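Local structure of putative ABC transporter subunit, substrate-binding component (Rhodopseudomonas palustris, 4EVQ) at residues A[19-24]-A[56-61]; A[129-134]-A[294-299]; A[211-216]-A[238-243]. The protein probably serves as the substrate-binding component of an ABC transporter for aromatic compounds, and binds 4-hydroxybenzoate in the cleft between its two lobes. All coordinates share one frame; numbering follows the deposited sequence.

Contact 1 (A[19-24]-A[56-61]); sequences VGLLLP and ISFVKV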
loop_
_atom_site.group_PDB
_atom_site.type_symbol
_atom_site.label_atom_id
_atom_site.label_comp_id
_atom_site.label_asym_id
_atom_site.label_seq_id
_atom_site.Cartn_x
_atom_site.Cartn_y
_atom_site.Cartn_z
ATOM N N VAL A 19 -2.563 -14.945 14.816
ATOM C CA VAL A 19 -2.074 -14.029 13.789
ATOM C C VAL A 19 -1.994 -12.648 14.431
ATOM O O VAL A 19 -3.020 -12.046 14.803
ATOM C CB VAL A 19 -2.969 -14.052 12.567
ATOM C CG1 VAL A 19 -2.433 -13.048 11.532
ATOM C CG2 VAL A 19 -3.017 -15.437 11.935
ATOM N N GLY A 20 -0.777 -12.161 14.616
ATOM C CA GLY A 20 -0.579 -10.844 15.160
ATOM C C GLY A 20 -0.735 -9.793 14.097
ATOM O O GLY A 20 -0.106 -9.920 13.054
ATOM N N LEU A 21 -1.571 -8.804 14.343
ATOM C CA LEU A 21 -1.839 -7.727 13.394
ATOM C C LEU A 21 -1.354 -6.476 13.987
ATOM O O LEU A 21 -1.940 -5.985 14.965
ATOM C CB LEU A 21 -3.304 -7.553 13.066
ATOM C CG LEU A 21 -4.094 -8.658 12.457
ATOM C CD1 LEU A 21 -5.462 -8.120 11.977
ATOM C CD2 LEU A 21 -3.342 -9.205 11.270
ATOM N N LEU A 22 -0.291 -5.922 13.456
ATOM C CA LEU A 22 0.223 -4.634 13.886
ATOM C C LEU A 22 -0.184 -3.616 12.845
ATOM O O LEU A 22 0.345 -3.624 11.724
ATOM C CB LEU A 22 1.751 -4.687 14.008
ATOM C CG LEU A 22 2.448 -3.425 14.517
ATOM C CD1 LEU A 22 2.085 -3.157 15.979
ATOM C CD2 LEU A 22 3.982 -3.453 14.340
ATOM N N LEU A 23 -1.142 -2.782 13.185
ATOM C CA LEU A 23 -1.749 -1.872 12.220
ATOM C C LEU A 23 -2.171 -0.628 12.927
ATOM O O LEU A 23 -2.337 -0.649 14.155
ATOM C CB LEU A 23 -2.966 -2.515 11.528
ATOM C CG LEU A 23 -2.663 -3.655 10.542
ATOM C CD1 LEU A 23 -3.959 -4.346 10.179
ATOM C CD2 LEU A 23 -1.983 -3.070 9.316
ATOM N N PRO A 24 -2.396 0.458 12.168
ATOM C CA PRO A 24 -2.943 1.671 12.785
ATOM C C PRO A 24 -4.434 1.544 13.014
ATOM O O PRO A 24 -5.207 1.614 12.067
ATOM C CB PRO A 24 -2.601 2.760 11.787
ATOM C CG PRO A 24 -2.543 2.048 10.460
ATOM C CD PRO A 24 -2.027 0.669 10.756
ATOM N N ILE A 56 -8.545 -19.223 13.216
ATOM C CA ILE A 56 -7.679 -18.063 13.284
ATOM C C ILE A 56 -8.100 -17.158 14.419
ATOM O O ILE A 56 -9.285 -16.879 14.607
ATOM C CB ILE A 56 -7.737 -17.236 11.977
ATOM C CG1 ILE A 56 -7.402 -18.094 10.745
ATOM C CG2 ILE A 56 -6.852 -15.952 12.072
ATOM C CD1 ILE A 56 -6.019 -18.667 10.712
ATOM N N SER A 57 -7.127 -16.734 15.202
ATOM C CA SER A 57 -7.357 -15.705 16.207
ATOM C C SER A 57 -6.464 -14.507 15.874
ATOM O O SER A 57 -5.246 -14.624 15.841
ATOM C CB SER A 57 -7.011 -16.264 17.591
ATOM O OG SER A 57 -6.940 -15.212 18.538
ATOM N N PHE A 58 -7.071 -13.342 15.672
ATOM C CA PHE A 58 -6.314 -12.130 15.363
ATOM C C PHE A 58 -6.028 -11.378 16.648
ATOM O O PHE A 58 -6.936 -11.057 17.415
ATOM C CB PHE A 58 -7.072 -11.214 14.394
ATOM C CG PHE A 58 -7.148 -11.743 12.980
ATOM C CD1 PHE A 58 -6.008 -11.837 12.196
ATOM C CD2 PHE A 58 -8.358 -12.113 12.427
ATOM C CE1 PHE A 58 -6.070 -12.317 10.911
ATOM C CE2 PHE A 58 -8.418 -12.605 11.116
ATOM C CZ PHE A 58 -7.285 -12.690 10.368
ATOM N N VAL A 59 -4.763 -11.100 16.879
ATOM C CA VAL A 59 -4.333 -10.315 18.004
ATOM C C VAL A 59 -3.994 -8.951 17.454
ATOM O O VAL A 59 -2.947 -8.771 16.807
ATOM C CB VAL A 59 -3.114 -10.947 18.688
ATOM C CG1 VAL A 59 -2.724 -10.117 19.873
ATOM C CG2 VAL A 59 -3.439 -12.415 19.073
ATOM N N LYS A 60 -4.849 -7.966 17.710
ATOM C CA LYS A 60 -4.744 -6.677 17.030
ATOM C C LYS A 60 -4.053 -5.640 17.912
ATOM O O LYS A 60 -4.582 -5.251 18.962
ATOM C CB LYS A 60 -6.148 -6.214 16.667
ATOM C CG LYS A 60 -6.910 -7.194 15.796
ATOM C CD LYS A 60 -8.342 -6.766 15.560
ATOM C CE LYS A 60 -9.022 -7.683 14.568
ATOM N NZ LYS A 60 -10.437 -7.253 14.335
ATOM N N VAL A 61 -2.897 -5.159 17.483
ATOM C CA VAL A 61 -2.085 -4.221 18.244
ATOM C C VAL A 61 -2.037 -2.935 17.446
ATOM O O VAL A 61 -1.658 -2.915 16.272
ATOM C CB VAL A 61 -0.674 -4.782 18.489
ATOM C CG1 VAL A 61 0.228 -3.768 19.157
ATOM C CG2 VAL A 61 -0.761 -6.094 19.312
#

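Contact 2 (A[129-134]-A[294-299]); sequences FRTSFA and WDAGQL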
loop_
_atom_site.group_PDB
_atom_site.type_symbol
_atom_site.label_atom_id
_atom_site.label_comp_id
_atom_site.label_asym_id
_atom_site.label_seq_id
_atom_site.Cartn_x
_atom_site.Cartn_y
_atom_site.Cartn_z
ATOM N N PHE A 129 7.536 -11.076 3.545
ATOM C CA PHE A 129 6.777 -10.983 2.313
ATOM C C PHE A 129 6.010 -9.682 2.274
ATOM O O PHE A 129 5.652 -9.179 3.330
ATOM C CB PHE A 129 5.796 -12.162 2.239
ATOM C CG PHE A 129 6.493 -13.481 2.276
ATOM C CD1 PHE A 129 6.928 -14.044 1.129
ATOM C CD2 PHE A 129 6.750 -14.100 3.462
ATOM C CE1 PHE A 129 7.633 -15.241 1.154
ATOM C CE2 PHE A 129 7.467 -15.326 3.461
ATOM C CZ PHE A 129 7.877 -15.857 2.317
ATOM N N ARG A 130 5.701 -9.203 1.098
ATOM C CA ARG A 130 4.887 -7.981 0.958
ATOM C C ARG A 130 3.784 -8.265 -0.036
ATOM O O ARG A 130 4.029 -8.792 -1.119
ATOM C CB ARG A 130 5.768 -6.811 0.541
ATOM C CG ARG A 130 5.040 -5.501 0.339
ATOM C CD ARG A 130 5.835 -4.286 0.748
ATOM N NE ARG A 130 7.083 -4.135 0.008
ATOM C CZ ARG A 130 8.015 -3.240 0.329
ATOM N NH1 ARG A 130 7.808 -2.434 1.365
ATOM N NH2 ARG A 130 9.140 -3.130 -0.384
ATOM N N THR A 131 2.552 -7.837 0.299
ATOM C CA THR A 131 1.431 -7.974 -0.597
ATOM C C THR A 131 0.983 -6.641 -1.249
ATOM O O THR A 131 -0.008 -6.634 -1.982
ATOM C CB THR A 131 0.232 -8.628 0.031
ATOM O OG1 THR A 131 -0.242 -7.822 1.124
ATOM C CG2 THR A 131 0.527 -10.050 0.515
ATOM N N SER A 132 1.740 -5.593 -0.996
ATOM C CA SER A 132 1.355 -4.266 -1.452
ATOM C C SER A 132 2.168 -3.800 -2.661
ATOM O O SER A 132 1.764 -4.101 -3.756
ATOM C CB SER A 132 1.394 -3.331 -0.268
ATOM O OG SER A 132 2.684 -3.250 0.291
ATOM N N PHE A 133 3.287 -3.113 -2.440
ATOM C CA PHE A 133 4.067 -2.399 -3.451
ATOM C C PHE A 133 5.324 -1.901 -2.766
ATOM O O PHE A 133 5.399 -1.888 -1.534
ATOM C CB PHE A 133 3.268 -1.221 -4.057
ATOM C CG PHE A 133 2.952 -0.213 -3.018
ATOM C CD1 PHE A 133 1.889 -0.424 -2.165
ATOM C CD2 PHE A 133 3.803 0.847 -2.756
ATOM C CE1 PHE A 133 1.697 0.395 -1.082
ATOM C CE2 PHE A 133 3.557 1.697 -1.677
ATOM C CZ PHE A 133 2.533 1.430 -0.843
ATOM N N ALA A 134 6.270 -1.405 -3.570
ATOM C CA ALA A 134 7.389 -0.646 -3.096
ATOM C C ALA A 134 7.250 0.819 -3.486
ATOM O O ALA A 134 6.895 1.134 -4.646
ATOM C CB ALA A 134 8.679 -1.219 -3.665
ATOM N N TRP A 294 -6.814 -8.685 1.942
ATOM C CA TRP A 294 -7.351 -9.911 1.381
ATOM C C TRP A 294 -6.251 -10.802 0.838
ATOM O O TRP A 294 -6.229 -12.037 1.076
ATOM C CB TRP A 294 -8.318 -9.511 0.275
ATOM C CG TRP A 294 -8.934 -10.617 -0.546
ATOM C CD1 TRP A 294 -8.455 -11.104 -1.726
ATOM C CD2 TRP A 294 -10.202 -11.264 -0.333
ATOM N NE1 TRP A 294 -9.322 -12.030 -2.231
ATOM C CE2 TRP A 294 -10.409 -12.148 -1.412
ATOM C CE3 TRP A 294 -11.162 -11.198 0.671
ATOM C CZ2 TRP A 294 -11.538 -12.978 -1.515
ATOM C CZ3 TRP A 294 -12.310 -11.984 0.544
ATOM C CH2 TRP A 294 -12.489 -12.860 -0.536
ATOM N N ASP A 295 -5.322 -10.227 0.104
ATOM C CA ASP A 295 -4.255 -11.012 -0.475
ATOM C C ASP A 295 -3.233 -11.471 0.535
ATOM O O ASP A 295 -2.581 -12.516 0.313
ATOM C CB ASP A 295 -3.576 -10.262 -1.624
ATOM C CG ASP A 295 -4.472 -10.169 -2.860
ATOM O OD1 ASP A 295 -5.333 -11.063 -3.069
ATOM O OD2 ASP A 295 -4.297 -9.220 -3.663
ATOM N N ALA A 296 -3.056 -10.750 1.621
ATOM C CA ALA A 296 -2.270 -11.270 2.741
ATOM C C ALA A 296 -2.940 -12.536 3.239
ATOM O O ALA A 296 -2.228 -13.515 3.528
ATOM C CB ALA A 296 -2.151 -10.237 3.843
ATOM N N GLY A 297 -4.267 -12.564 3.304
ATOM C CA GLY A 297 -5.008 -13.775 3.669
ATOM C C GLY A 297 -4.774 -14.871 2.668
ATOM O O GLY A 297 -4.482 -16.007 3.083
ATOM N N GLN A 298 -4.840 -14.599 1.373
ATOM C CA GLN A 298 -4.559 -15.654 0.397
ATOM C C GLN A 298 -3.133 -16.183 0.479
ATOM O O GLN A 298 -2.879 -17.410 0.307
ATOM C CB GLN A 298 -4.819 -15.149 -1.015
ATOM C CG GLN A 298 -6.214 -14.626 -1.273
ATOM C CD GLN A 298 -6.573 -14.759 -2.741
ATOM O OE1 GLN A 298 -6.935 -15.847 -3.218
ATOM N NE2 GLN A 298 -6.502 -13.666 -3.466
ATOM N N LEU A 299 -2.164 -15.314 0.698
ATOM C CA LEU A 299 -0.783 -15.733 0.773
ATOM C C LEU A 299 -0.570 -16.605 2.012
ATOM O O LEU A 299 0.094 -17.665 1.944
ATOM C CB LEU A 299 0.108 -14.496 0.818
ATOM C CG LEU A 299 1.605 -14.767 0.771
ATOM C CD1 LEU A 299 2.010 -15.482 -0.531
ATOM C CD2 LEU A 299 2.414 -13.490 0.975
#

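Contact 3 (A[211-216]-A[238-243]); sequences YAFFSG and PGFLTD. With PHB (p-hydroxybenzoic acid), chain H.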
loop_
_atom_site.group_PDB
_atom_site.type_symbol
_atom_site.label_atom_id
_atom_site.label_comp_id
_atom_site.label_asym_id
_atom_site.label_seq_id
_atom_site.Cartn_x
_atom_site.Cartn_y
_atom_site.Cartn_z
ATOM N N TYR A 211 2.547 16.637 -8.296
ATOM C CA TYR A 211 2.597 15.249 -7.831
ATOM C C TYR A 211 2.483 15.263 -6.313
ATOM O O TYR A 211 3.321 15.858 -5.651
ATOM C CB TYR A 211 3.922 14.614 -8.231
ATOM C CG TYR A 211 4.209 13.219 -7.700
ATOM C CD1 TYR A 211 3.742 12.109 -8.362
ATOM C CD2 TYR A 211 4.998 13.018 -6.585
ATOM C CE1 TYR A 211 4.043 10.844 -7.904
ATOM C CE2 TYR A 211 5.299 11.748 -6.110
ATOM C CZ TYR A 211 4.843 10.686 -6.789
ATOM O OH TYR A 211 5.174 9.394 -6.370
ATOM N N ALA A 212 1.462 14.591 -5.772
ATOM C CA ALA A 212 1.226 14.584 -4.332
ATOM C C ALA A 212 1.061 13.171 -3.813
ATOM O O ALA A 212 0.371 12.349 -4.403
ATOM C CB ALA A 212 -0.020 15.402 -3.990
ATOM N N PHE A 213 1.671 12.952 -2.662
ATOM C CA PHE A 213 1.384 11.751 -1.881
ATOM C C PHE A 213 0.830 12.161 -0.528
ATOM O O PHE A 213 1.547 12.771 0.303
ATOM C CB PHE A 213 2.558 10.775 -1.684
ATOM C CG PHE A 213 2.281 9.748 -0.570
ATOM C CD1 PHE A 213 1.275 8.834 -0.718
ATOM C CD2 PHE A 213 2.959 9.788 0.638
ATOM C CE1 PHE A 213 0.935 7.958 0.308
ATOM C CE2 PHE A 213 2.598 8.912 1.689
ATOM C CZ PHE A 213 1.586 8.009 1.498
ATOM N N PHE A 214 -0.437 11.829 -0.333
ATOM C CA PHE A 214 -1.113 11.858 0.983
ATOM C C PHE A 214 -2.047 10.654 0.934
ATOM O O PHE A 214 -2.292 10.063 -0.129
ATOM C CB PHE A 214 -1.922 13.147 1.188
ATOM C CG PHE A 214 -1.072 14.358 1.248
ATOM C CD1 PHE A 214 -0.326 14.647 2.354
ATOM C CD2 PHE A 214 -0.961 15.200 0.151
ATOM C CE1 PHE A 214 0.539 15.695 2.394
ATOM C CE2 PHE A 214 -0.107 16.241 0.170
ATOM C CZ PHE A 214 0.653 16.522 1.273
ATOM N N SER A 215 -2.572 10.248 2.083
ATOM C CA SER A 215 -3.482 9.127 2.136
ATOM C C SER A 215 -4.353 9.264 3.386
ATOM O O SER A 215 -3.932 9.871 4.352
ATOM C CB SER A 215 -2.619 7.838 2.156
ATOM O OG SER A 215 -3.372 6.679 2.185
ATOM N N GLY A 216 -5.572 8.766 3.331
ATOM C CA GLY A 216 -6.500 8.865 4.451
ATOM C C GLY A 216 -7.193 10.200 4.455
ATOM O O GLY A 216 -7.339 10.866 3.430
ATOM N N PRO A 238 0.487 8.908 -6.779
ATOM C CA PRO A 238 0.170 7.493 -6.591
ATOM C C PRO A 238 -1.261 7.359 -6.107
ATOM O O PRO A 238 -1.793 8.251 -5.488
ATOM C CB PRO A 238 1.178 7.060 -5.524
ATOM C CG PRO A 238 1.345 8.325 -4.663
ATOM C CD PRO A 238 1.292 9.463 -5.681
ATOM N N GLY A 239 -1.908 6.238 -6.364
ATOM C CA GLY A 239 -3.319 6.116 -6.110
ATOM C C GLY A 239 -3.798 6.159 -4.685
ATOM O O GLY A 239 -4.999 6.276 -4.466
ATOM N N PHE A 240 -2.870 6.094 -3.750
ATOM C CA PHE A 240 -3.200 6.325 -2.350
ATOM C C PHE A 240 -3.831 7.695 -2.144
ATOM O O PHE A 240 -4.543 7.909 -1.164
ATOM C CB PHE A 240 -1.962 6.171 -1.459
ATOM C CG PHE A 240 -1.108 5.015 -1.837
ATOM C CD1 PHE A 240 -1.595 3.733 -1.712
ATOM C CD2 PHE A 240 0.137 5.213 -2.409
ATOM C CE1 PHE A 240 -0.833 2.667 -2.131
ATOM C CE2 PHE A 240 0.885 4.117 -2.861
ATOM C CZ PHE A 240 0.394 2.868 -2.726
ATOM N N LEU A 241 -3.533 8.638 -3.041
ATOM C CA LEU A 241 -4.040 10.016 -2.924
ATOM C C LEU A 241 -5.556 10.024 -3.016
ATOM O O LEU A 241 -6.172 10.886 -2.423
ATOM C CB LEU A 241 -3.438 10.823 -4.066
ATOM C CG LEU A 241 -3.844 12.290 -4.133
ATOM C CD1 LEU A 241 -3.395 13.047 -2.899
ATOM C CD2 LEU A 241 -3.281 12.933 -5.411
ATOM N N THR A 242 -6.175 9.097 -3.756
ATOM C CA THR A 242 -7.616 9.078 -3.918
ATOM C C THR A 242 -8.332 7.878 -3.320
ATOM O O THR A 242 -9.542 7.937 -3.081
ATOM C CB THR A 242 -8.006 9.235 -5.407
ATOM O OG1 THR A 242 -7.466 8.144 -6.188
ATOM C CG2 THR A 242 -7.461 10.519 -5.979
ATOM N N ASP A 243 -7.608 6.767 -3.097
ATOM C CA ASP A 243 -8.311 5.579 -2.651
ATOM C C ASP A 243 -8.931 5.737 -1.260
ATOM O O ASP A 243 -8.273 6.134 -0.318
ATOM C CB ASP A 243 -7.398 4.347 -2.687
ATOM C CG ASP A 243 -7.613 3.502 -3.935
ATOM O OD1 ASP A 243 -7.636 4.070 -5.052
ATOM O OD2 ASP A 243 -7.759 2.245 -3.812
HETATM C "C1'" PHB H . 3.627 4.129 3.935
HETATM O "O1'" PHB H . 3.977 4.779 4.946
HETATM O "O2'" PHB H . 4.378 3.225 3.395
HETATM C C1 PHB H . 2.316 4.340 3.284
HETATM C C2 PHB H . 1.262 4.869 4.030
HETATM C C3 PHB H . 0.036 5.086 3.422
HETATM C C4 PHB H . -0.124 4.800 2.106
HETATM C C5 PHB H . 0.899 4.253 1.353
HETATM C C6 PHB H . 2.102 4.044 1.959
HETATM O O4 PHB H . -1.307 5.008 1.497
HETATM O O HOH W 1 -5.489 6.843 0.969
HETATM O O HOH W 2 -6.791 8.508 0.447
#

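Contact 1 (A[19-24]-A[56-61])
Leu21 lays its CG and both methyls against CD1 of Phe58, with CG of Leu21 closest to that atom at 3.7 Å. The two residues sit on neighbouring parallel strands joined through helix 30-46 and the short strand 50-51, a beta-alpha-beta crossover of the kind from which the Rossmann-like lobes of periplasmic binding proteins are built. Beside Leu21, CG1 of Val19 reaches CE1 of Phe58 at 3.8 Å; these two side chains run side by side in the same direction. With CG anti to its carbonyl carbon (chi1 -71°), the Phe58 ring turns back along its own strand, where Ile56 CG2 sits 3.7 Å above the centre of one face. Leu40 of helix 30-46 meets both Leu21 and Phe58, closing this layer. An alanine at Leu21 would take away CG and its methyls, and is likely to leave CD1 of Phe58 short of packing and open a gap beneath Leu40. The sheet's other face belongs to Leu22 and Val61, which meet Leu77 of helix 67-80. Lys60 starts alongside Leu21, but its extended chain leads away and, in one of its two conformers, ends in a salt bridge to Glu41. Between the strands the backbone ladder is regular: Leu21 N gives its hydrogen to Val59 O at 2.8 Å with an angle of 179°, and Leu21 O accepts from Val61 N at 2.8 Å, equally straight.

Contact 2 (A[129-134]-A[294-299])
Asp295, which packs beside Thr131, has its OD2 gripped twice, by a salt bridge from Arg330 NH2 and a hydrogen bond with Ser328 OG. That same NH2 of Arg330 also bonds Thr131 O, so one guanidinium ties the two segments together although no hydrogen bond runs directly between them. The contact sets the end of strand 128-130, at the margin of its sheet, against helix 288-306, the strand-on-helix layering of an alpha/beta sandwich. The other carboxylate oxygen is fixed within the helix: Gln298 NE2 reaches Asp295 OD1 at 2.9 Å, nearly along the C-O axis, with the acceptor close to the amide plane. Both oxygens are held, which probably limits the carboxylate's turning, and the nearby arginine would probably favour its charged form. Thr131 buries the most surface of its segment. Its OG1 lies between backbone N and carbonyl carbon (chi1 62°) and finds its polar partner in Gln292, while the methyl CG2 presses on the helix backbone, 3.8 Å from CA of Ala296. Next to it Leu299, its CG anti to the backbone N, extends CD2 between two neighbours, 4.0 Å from CG2 of Thr131 and 3.8 Å from CB of Phe129.

Contact 3 (A[211-216]-A[238-243])
One face of the Phe240 ring is covered by 4-hydroxybenzoate, whose C5 stands 3.8 Å above the ring centre, while Phe213 offers its edge to the same ligand, CZ 3.7 Å from C4. That edge also meets CB of Phe240, 3.8 Å from CE1 of Phe213, so the two phenylalanines line the phenol end of the ligand. Phe213 reaches it with CG anti to the backbone N (chi1 165°). Phe133, on the chain leading from strand 128-130 to helix 135-148, meets the Phe240 ring, and Tyr161, Ser92 and Gly115 supply further hydrogen bonds to the ligand. Phe213 and Phe240 stand where two adjacent parallel strands, 209-213 and 235-238, run out into loops. Pro238 wedges in here, its CG against Phe213 and its CD 3.3 Å from Ala212 O, a buried carbonyl without a hydrogen-bonding partner. Leu241 CA makes a CA-H...O contact of 3.3 Å to Phe214 O. A water takes a hydrogen from Gly216 N and gives to Phe240 O and Asp243 O. Ser215 supplies the polar contact to the ligand, its OG accepting a hydrogen bond of 2.7 Å from O4. That bond, among aromatic carbons, is consistent with recognition of the para hydroxyl.

The three contacts sample the two-lobed architecture of type I periplasmic binding proteins. Contacts 1 and 2 reach the same six-stranded sheet of one lobe, contact 1 near one side and contact 2 at the marginal strand 128-130, their centres 15 Å apart. Contact 3 belongs to the seven-stranded sheet of the other lobe, its centre 25 Å from that of contact 1 and 19 Å from that of contact 2. Contact 1 closes first along the chain; both segments of contact 3 then fall between those of contact 2, and helix 288-306 comes back to pack beside strand 128-130. Contacts 2 and 3 touch at the ligand cleft, where the chain leaves strand 128-130 for the second lobe.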